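Local coordinates for cortical-lytic enzyme (Bacillus cereus, PDB 4S3J), which acts as an N-acetylglucosaminidase that degrades partially broken-down spore cortex peptidoglycan during germination, probably recognising its muramic acid delta-lactam residues, at residues N71-L74 against A75-A78; F199-N202 against I203-A207. One frame throughout, in Å; residues are numbered along the deposited sequence.

Contact 1 (N71-L74 against A75-A78); sequences NVPL and ASLA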
loop_
_atom_site.group_PDB
_atom_site.type_symbol
_atom_site.label_atom_id
_atom_site.label_comp_id
_atom_site.label_asym_id
_atom_site.label_seq_id
_atom_site.Cartn_x
_atom_site.Cartn_y
_atom_site.Cartn_z
ATOM N N ASN A 71 17.038 4.280 -9.994
ATOM C CA ASN A 71 16.935 5.711 -10.314
ATOM C C ASN A 71 18.116 6.240 -11.114
ATOM O O ASN A 71 18.567 7.379 -10.908
ATOM C CB ASN A 71 16.825 6.516 -9.024
ATOM C CG ASN A 71 15.699 6.023 -8.118
ATOM O OD1 ASN A 71 14.575 5.806 -8.568
ATOM N ND2 ASN A 71 16.011 5.823 -6.838
ATOM N N VAL A 72 18.555 5.440 -12.078
ATOM C CA VAL A 72 19.679 5.765 -12.967
ATOM C C VAL A 72 19.225 5.784 -14.423
ATOM O O VAL A 72 18.480 4.913 -14.847
ATOM C CB VAL A 72 20.835 4.748 -12.800
ATOM C CG1 VAL A 72 21.363 4.761 -11.389
ATOM C CG2 VAL A 72 20.397 3.374 -13.153
ATOM N N PRO A 73 19.616 6.805 -15.192
ATOM C CA PRO A 73 19.185 6.750 -16.593
ATOM C C PRO A 73 19.626 5.474 -17.312
ATOM O O PRO A 73 20.743 5.005 -17.103
ATOM C CB PRO A 73 19.860 7.974 -17.225
ATOM C CG PRO A 73 20.190 8.881 -16.095
ATOM C CD PRO A 73 20.403 8.011 -14.885
ATOM N N LEU A 74 18.753 4.916 -18.141
ATOM C CA LEU A 74 19.033 3.645 -18.802
ATOM C C LEU A 74 20.286 3.715 -19.681
ATOM O O LEU A 74 21.078 2.772 -19.710
ATOM C CB LEU A 74 17.824 3.211 -19.633
ATOM C CG LEU A 74 18.017 1.978 -20.517
ATOM C CD1 LEU A 74 18.469 0.779 -19.716
ATOM C CD2 LEU A 74 16.766 1.674 -21.332
ATOM N N ALA A 75 20.470 4.817 -20.399
ATOM C CA ALA A 75 21.661 4.963 -21.249
ATOM C C ALA A 75 22.944 4.909 -20.434
ATOM O O ALA A 75 23.942 4.363 -20.892
ATOM C CB ALA A 75 21.607 6.268 -22.033
ATOM N N SER A 76 22.940 5.513 -19.247
ATOM C CA SER A 76 24.129 5.508 -18.395
ATOM C C SER A 76 24.436 4.110 -17.879
ATOM O O SER A 76 25.585 3.695 -17.848
ATOM C CB SER A 76 23.966 6.460 -17.217
ATOM O OG SER A 76 23.703 7.778 -17.667
ATOM N N LEU A 77 23.404 3.390 -17.453
ATOM C CA LEU A 77 23.593 2.022 -16.947
ATOM C C LEU A 77 24.126 1.117 -18.033
ATOM O O LEU A 77 25.036 0.329 -17.799
ATOM C CB LEU A 77 22.270 1.471 -16.416
ATOM C CG LEU A 77 22.267 0.026 -15.925
ATOM C CD1 LEU A 77 23.172 -0.117 -14.732
ATOM C CD2 LEU A 77 20.823 -0.410 -15.549
ATOM N N ALA A 78 23.566 1.239 -19.232
ATOM C CA ALA A 78 24.012 0.426 -20.363
ATOM C C ALA A 78 25.459 0.768 -20.727
ATOM O O ALA A 78 26.302 -0.121 -20.878
ATOM C CB ALA A 78 23.089 0.633 -21.557
#

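Contact 2 (F199-N202 against I203-A207); sequences FITN and ILQTA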
loop_
_atom_site.group_PDB
_atom_site.type_symbol
_atom_site.label_atom_id
_atom_site.label_comp_id
_atom_site.label_asym_id
_atom_site.label_seq_id
_atom_site.Cartn_x
_atom_site.Cartn_y
_atom_site.Cartn_z
ATOM N N PHE A 199 -21.847 19.730 11.214
ATOM C CA PHE A 199 -20.888 18.662 10.911
ATOM C C PHE A 199 -19.511 19.238 10.617
ATOM O O PHE A 199 -18.504 18.801 11.204
ATOM C CB PHE A 199 -21.423 17.836 9.727
ATOM C CG PHE A 199 -20.638 16.574 9.412
ATOM C CD1 PHE A 199 -20.349 15.644 10.402
ATOM C CD2 PHE A 199 -20.271 16.296 8.116
ATOM C CE1 PHE A 199 -19.663 14.479 10.107
ATOM C CE2 PHE A 199 -19.582 15.125 7.808
ATOM C CZ PHE A 199 -19.299 14.212 8.817
ATOM N N ILE A 200 -19.449 20.207 9.712
ATOM C CA ILE A 200 -18.160 20.784 9.332
ATOM C C ILE A 200 -17.537 21.491 10.536
ATOM O O ILE A 200 -16.342 21.407 10.766
ATOM C CB ILE A 200 -18.303 21.762 8.142
ATOM C CG1 ILE A 200 -18.772 20.995 6.909
ATOM C CG2 ILE A 200 -16.986 22.473 7.862
ATOM C CD1 ILE A 200 -19.106 21.851 5.725
ATOM N N THR A 201 -18.358 22.180 11.321
ATOM C CA THR A 201 -17.864 22.818 12.534
ATOM C C THR A 201 -17.234 21.796 13.479
ATOM O O THR A 201 -16.140 22.023 13.999
ATOM C CB THR A 201 -19.007 23.572 13.255
ATOM O OG1 THR A 201 -19.414 24.677 12.440
ATOM C CG2 THR A 201 -18.559 24.107 14.595
ATOM N N ASN A 202 -17.899 20.662 13.677
ATOM C CA ASN A 202 -17.387 19.629 14.584
ATOM C C ASN A 202 -16.113 18.971 14.060
ATOM O O ASN A 202 -15.222 18.609 14.837
ATOM C CB ASN A 202 -18.441 18.546 14.842
ATOM C CG ASN A 202 -19.531 19.013 15.780
ATOM O OD1 ASN A 202 -19.283 19.814 16.683
ATOM N ND2 ASN A 202 -20.749 18.522 15.568
ATOM N N ILE A 203 -16.053 18.796 12.744
ATOM C CA ILE A 203 -14.861 18.249 12.086
ATOM C C ILE A 203 -13.651 19.148 12.329
ATOM O O ILE A 203 -12.564 18.660 12.645
ATOM C CB ILE A 203 -15.099 18.081 10.572
ATOM C CG1 ILE A 203 -16.089 16.937 10.334
ATOM C CG2 ILE A 203 -13.780 17.818 9.822
ATOM C CD1 ILE A 203 -16.656 16.912 8.932
ATOM N N LEU A 204 -13.826 20.455 12.168
ATOM C CA LEU A 204 -12.716 21.383 12.359
ATOM C C LEU A 204 -12.248 21.405 13.814
ATOM O O LEU A 204 -11.041 21.448 14.075
ATOM C CB LEU A 204 -13.107 22.791 11.934
ATOM C CG LEU A 204 -13.489 22.978 10.470
ATOM C CD1 LEU A 204 -14.031 24.386 10.232
ATOM C CD2 LEU A 204 -12.317 22.713 9.584
ATOM N N GLN A 205 -13.188 21.385 14.760
ATOM C CA GLN A 205 -12.817 21.366 16.171
ATOM C C GLN A 205 -12.097 20.066 16.537
ATOM O O GLN A 205 -11.134 20.087 17.295
ATOM C CB GLN A 205 -14.048 21.525 17.067
ATOM C CG GLN A 205 -14.566 22.943 17.140
ATOM C CD GLN A 205 -15.907 23.033 17.835
ATOM O OE1 GLN A 205 -16.471 22.019 18.267
ATOM N NE2 GLN A 205 -16.429 24.251 17.949
ATOM N N THR A 206 -12.545 18.946 15.981
ATOM C CA THR A 206 -11.879 17.657 16.215
ATOM C C THR A 206 -10.456 17.649 15.630
ATOM O O THR A 206 -9.507 17.260 16.313
ATOM C CB THR A 206 -12.706 16.488 15.625
ATOM O OG1 THR A 206 -13.988 16.432 16.257
ATOM C CG2 THR A 206 -11.996 15.153 15.824
ATOM N N ALA A 207 -10.300 18.127 14.395
ATOM C CA ALA A 207 -8.986 18.189 13.753
ATOM C C ALA A 207 -8.030 19.051 14.549
ATOM O O ALA A 207 -6.884 18.672 14.791
ATOM C CB ALA A 207 -9.114 18.719 12.345
#

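Contact 1 (N71-L74 against A75-A78)
Pro73 O accepts two backbone N-H groups from the first turn of helix 74-80. The bond from Leu77 N is 3.1 Å long and nearly straight, with an N-H...O angle of 164°. It runs close to the direction of the carbonyl bond. Ser76 N also reaches Pro73 O at 3.1 Å, but its angle of 120° makes this second bond weak. Pro73 is the N-cap residue. It has no side-chain acceptor to offer the helix, and its ring lies beside the Ser76 hydroxyl, with Pro73 CB 3.9 Å from Ser76 OG. One residue on, Ala78 N binds Leu74 O at 3.0 Å, a regular helical bond.

Residues 71-74 link helix 63-70 to helix 74-80 in the second LysM domain, with Leu74 already the first residue of the latter. Asn71, just past helix 63-70, has positive phi and closes that helix with a Schellman motif. Its amide is satisfied outside the turn, by partners far along the chain: OD1 accepts from Lys398 NZ, and ND2 donates to Asn424 O.

Apolar contact across the turn is light. Val72 CG2 approaches Leu77 CB at 4.2 Å. Leu74 packs on Leu63 and Ser67, and Leu77 on Ile66 and Ser67, of helix 63-70.

Contact 2 (F199-N202 against I203-A207)
Ile203 CD1 sits over one face of the Phe199 ring, one turn along helix 193-210, an outer helix of the family 18 TIM barrel. The contact is a CH-pi interaction. Ile203 CD1 is 3.6 Å from the centroid of the Phe199 ring and only 12° off the ring normal, so the methyl lies over the middle of that face. With CG trans to the backbone N (chi1 -172°), the Phe199 ring lies where the Ile203 methyl can cover it. The pair belongs to the buried side of the helix. Phe199 packs on Ile173, and Ile203 on Leu171, Ile173, Ile215 and Phe217, all on barrel strands 168-177 and 214-218.

A second apolar pair is looser. Ile200 CG2 and Leu204 CD1 are 4.2 Å apart. Ile200 packs against Phe233 and Val237 of helix 227-240, and Leu204 on Leu241 just beyond that helix.

The backbone bonds are regular for an alpha helix. Ile203 N donates to Phe199 O at 2.9 Å, Leu204 N to Ile200 O at 3.0 Å, Gln205 N to Thr201 O at 3.1 Å, and Thr206 N to Asn202 O at 2.9 Å.

Polar side chains occupy the more exposed side. Thr201 and Gln205 run alongside each other and point the same way, with Thr201 CG2 4.0 Å from Gln205 NE2. The side chains of Asn202 and Gln205 cross, their amide planes 57° apart and their oxygens, Asn202 OD1 and Gln205 OE1, the nearest atoms. Thr201 OG1 bonds to Arg240 NH2 and Asn197 O, and Asn202 ND2 to Gly147 O. Thr206 OG1 lies 2.9 Å from Asn202 O.

The two contacts lie on opposite sides of the chain's centre, their own centres about 49 Å apart, and share no helix or strand. Contact 1 belongs to a LysM domain, contact 2 to the catalytic barrel, and both lie away from Glu220, the probable proton donor. Each is partly buried. Contact 1 is a helix start, where Pro73 O takes the first helical N-H groups and side chains from the two segments barely meet. Contact 2 lies within a continuous helix, and a methyl-covered aromatic face gives its inward side its character. In contact 1 the Asn71 amide reaches distant Lys398 and Asn424, whereas polar side chains of contact 2 bond around the barrel.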